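Local coordinates for HNH endonuclease (Geobacillus virus E2, PDB 5H0M), which probably nicks DNA as a zinc-binding HNH endonuclease of a deep-sea thermophilic bacteriophage, at residues 53-56 against 60-63. Sequence-based numbering, arbitrary orientation.
Sequences RAFY and EWER
Trp61 of helix 59-71 meets Phe55 of helix 41-55 and the adjacent Tyr56, and the three rings form an aromatic cluster at the bend between the helices. At the root of the indole, Trp61 CB lies 3.3 Å from Phe55 O and makes a CH-pi contact over one face of the Phe55 ring, 4.1 Å from its centroid. The next atom, CG, sits anti to the backbone N (chi1 174°), which places the indole alongside Phe55 and Tyr56. On the pyrrole side, Trp61 CD1 packs 3.4 Å from Tyr56 O, and Trp61 NE1 lies near the plane of the Tyr56 ring, 3.8 Å from Tyr56 CD1. Tyr56 thus presents its edge to the indole face in a T-shaped pair, planes at 87°. At the ring fusion, Trp61 CD2 is 3.7 Å from Phe55 CE2, and Trp61 CE2 is 4.1 Å from Tyr56 CD1. On the benzo side, Trp61 CE3 comes to 3.5 Å from Phe55 CE2; the Phe55 ring is set obliquely, at 44° to the five-membered ring. Beyond this contact His93 meets the indole, while Leu97 touches both Phe55 and Tyr56. Both rings lean on one side of the buried indole, and with no hydrogen bond between the segments, dispersion and the CH-pi contact hold them together.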
loop_
_atom_site.group_PDB
_atom_site.type_symbol
_atom_site.label_atom_id
_atom_site.label_comp_id
_atom_site.label_asym_id
_atom_site.label_seq_id
_atom_site.Cartn_x
_atom_site.Cartn_y
_atom_site.Cartn_z
ATOM N N ARG A 53 5.295 -7.830 8.103
ATOM C CA ARG A 53 4.409 -8.982 8.031
ATOM C C ARG A 53 3.288 -8.877 9.051
ATOM O O ARG A 53 2.116 -9.074 8.721
ATOM C CB ARG A 53 5.167 -10.281 8.283
ATOM C CG ARG A 53 6.110 -10.715 7.190
ATOM C CD ARG A 53 6.853 -11.928 7.705
ATOM N NE ARG A 53 7.893 -12.417 6.819
ATOM C CZ ARG A 53 7.761 -13.462 6.002
ATOM N NH1 ARG A 53 6.603 -14.106 5.911
ATOM N NH2 ARG A 53 8.787 -13.845 5.271
ATOM N N ALA A 54 3.647 -8.539 10.287
ATOM C CA ALA A 54 2.688 -8.436 11.375
ATOM C C ALA A 54 1.688 -7.317 11.140
ATOM O O ALA A 54 0.517 -7.422 11.517
ATOM C CB ALA A 54 3.398 -8.231 12.705
ATOM N N PHE A 55 2.141 -6.251 10.492
ATOM C CA PHE A 55 1.279 -5.101 10.242
ATOM C C PHE A 55 0.004 -5.475 9.483
ATOM O O PHE A 55 -1.095 -5.015 9.801
ATOM C CB PHE A 55 2.044 -4.019 9.489
ATOM C CG PHE A 55 1.204 -2.839 9.106
ATOM C CD1 PHE A 55 0.854 -1.900 10.057
ATOM C CD2 PHE A 55 0.736 -2.696 7.809
ATOM C CE1 PHE A 55 0.066 -0.810 9.726
ATOM C CE2 PHE A 55 -0.055 -1.609 7.472
ATOM C CZ PHE A 55 -0.386 -0.674 8.421
ATOM N N TYR A 56 0.140 -6.323 8.485
ATOM C CA TYR A 56 -1.013 -6.663 7.652
ATOM C C TYR A 56 -2.050 -7.493 8.386
ATOM O O TYR A 56 -3.196 -7.567 7.940
ATOM C CB TYR A 56 -0.560 -7.369 6.380
ATOM C CG TYR A 56 0.266 -6.481 5.467
ATOM C CD1 TYR A 56 -0.309 -5.407 4.798
ATOM C CD2 TYR A 56 1.605 -6.718 5.276
ATOM C CE1 TYR A 56 0.443 -4.595 3.947
ATOM C CE2 TYR A 56 2.359 -5.914 4.436
ATOM C CZ TYR A 56 1.784 -4.872 3.775
ATOM O OH TYR A 56 2.578 -4.094 2.929
ATOM N N GLU A 60 -5.356 -2.283 13.287
ATOM C CA GLU A 60 -5.269 -0.923 12.757
ATOM C C GLU A 60 -5.271 -0.964 11.229
ATOM O O GLU A 60 -5.975 -0.191 10.593
ATOM C CB GLU A 60 -4.020 -0.217 13.278
ATOM C CG GLU A 60 -4.034 0.050 14.784
ATOM C CD GLU A 60 -3.463 -1.079 15.639
ATOM O OE1 GLU A 60 -3.067 -2.139 15.121
ATOM O OE2 GLU A 60 -3.410 -0.891 16.872
ATOM N N TRP A 61 -4.507 -1.884 10.642
ATOM C CA TRP A 61 -4.534 -2.034 9.186
ATOM C C TRP A 61 -5.907 -2.472 8.720
ATOM O O TRP A 61 -6.422 -1.947 7.735
ATOM C CB TRP A 61 -3.467 -3.005 8.695
ATOM C CG TRP A 61 -3.571 -3.287 7.220
ATOM C CD1 TRP A 61 -3.831 -4.479 6.647
ATOM C CD2 TRP A 61 -3.460 -2.341 6.139
ATOM N NE1 TRP A 61 -3.893 -4.360 5.280
ATOM C CE2 TRP A 61 -3.643 -3.059 4.944
ATOM C CE3 TRP A 61 -3.214 -0.972 6.068
ATOM C CZ2 TRP A 61 -3.595 -2.456 3.703
ATOM C CZ3 TRP A 61 -3.160 -0.374 4.836
ATOM C CH2 TRP A 61 -3.348 -1.119 3.669
ATOM N N GLU A 62 -6.509 -3.449 9.401
ATOM C CA GLU A 62 -7.788 -3.974 8.913
ATOM C C GLU A 62 -8.818 -2.840 8.814
ATOM O O GLU A 62 -9.546 -2.718 7.819
ATOM C CB GLU A 62 -8.294 -5.084 9.836
ATOM C CG GLU A 62 -9.501 -5.833 9.276
ATOM C CD GLU A 62 -9.892 -7.093 10.046
ATOM O OE1 GLU A 62 -9.121 -7.605 10.891
ATOM O OE2 GLU A 62 -11.010 -7.571 9.800
ATOM N N ARG A 63 -8.850 -1.991 9.836
ATOM C CA ARG A 63 -9.775 -0.883 9.898
ATOM C C ARG A 63 -9.436 0.202 8.871
ATOM O O ARG A 63 -10.305 0.742 8.210
ATOM C CB ARG A 63 -9.722 -0.314 11.309
ATOM C CG ARG A 63 -10.629 0.841 11.644
ATOM C CD ARG A 63 -10.011 1.575 12.824
ATOM N NE ARG A 63 -9.470 0.658 13.845
ATOM C CZ ARG A 63 -8.413 0.913 14.622
ATOM N NH1 ARG A 63 -7.756 2.057 14.500
ATOM N NH2 ARG A 63 -8.002 0.017 15.525
#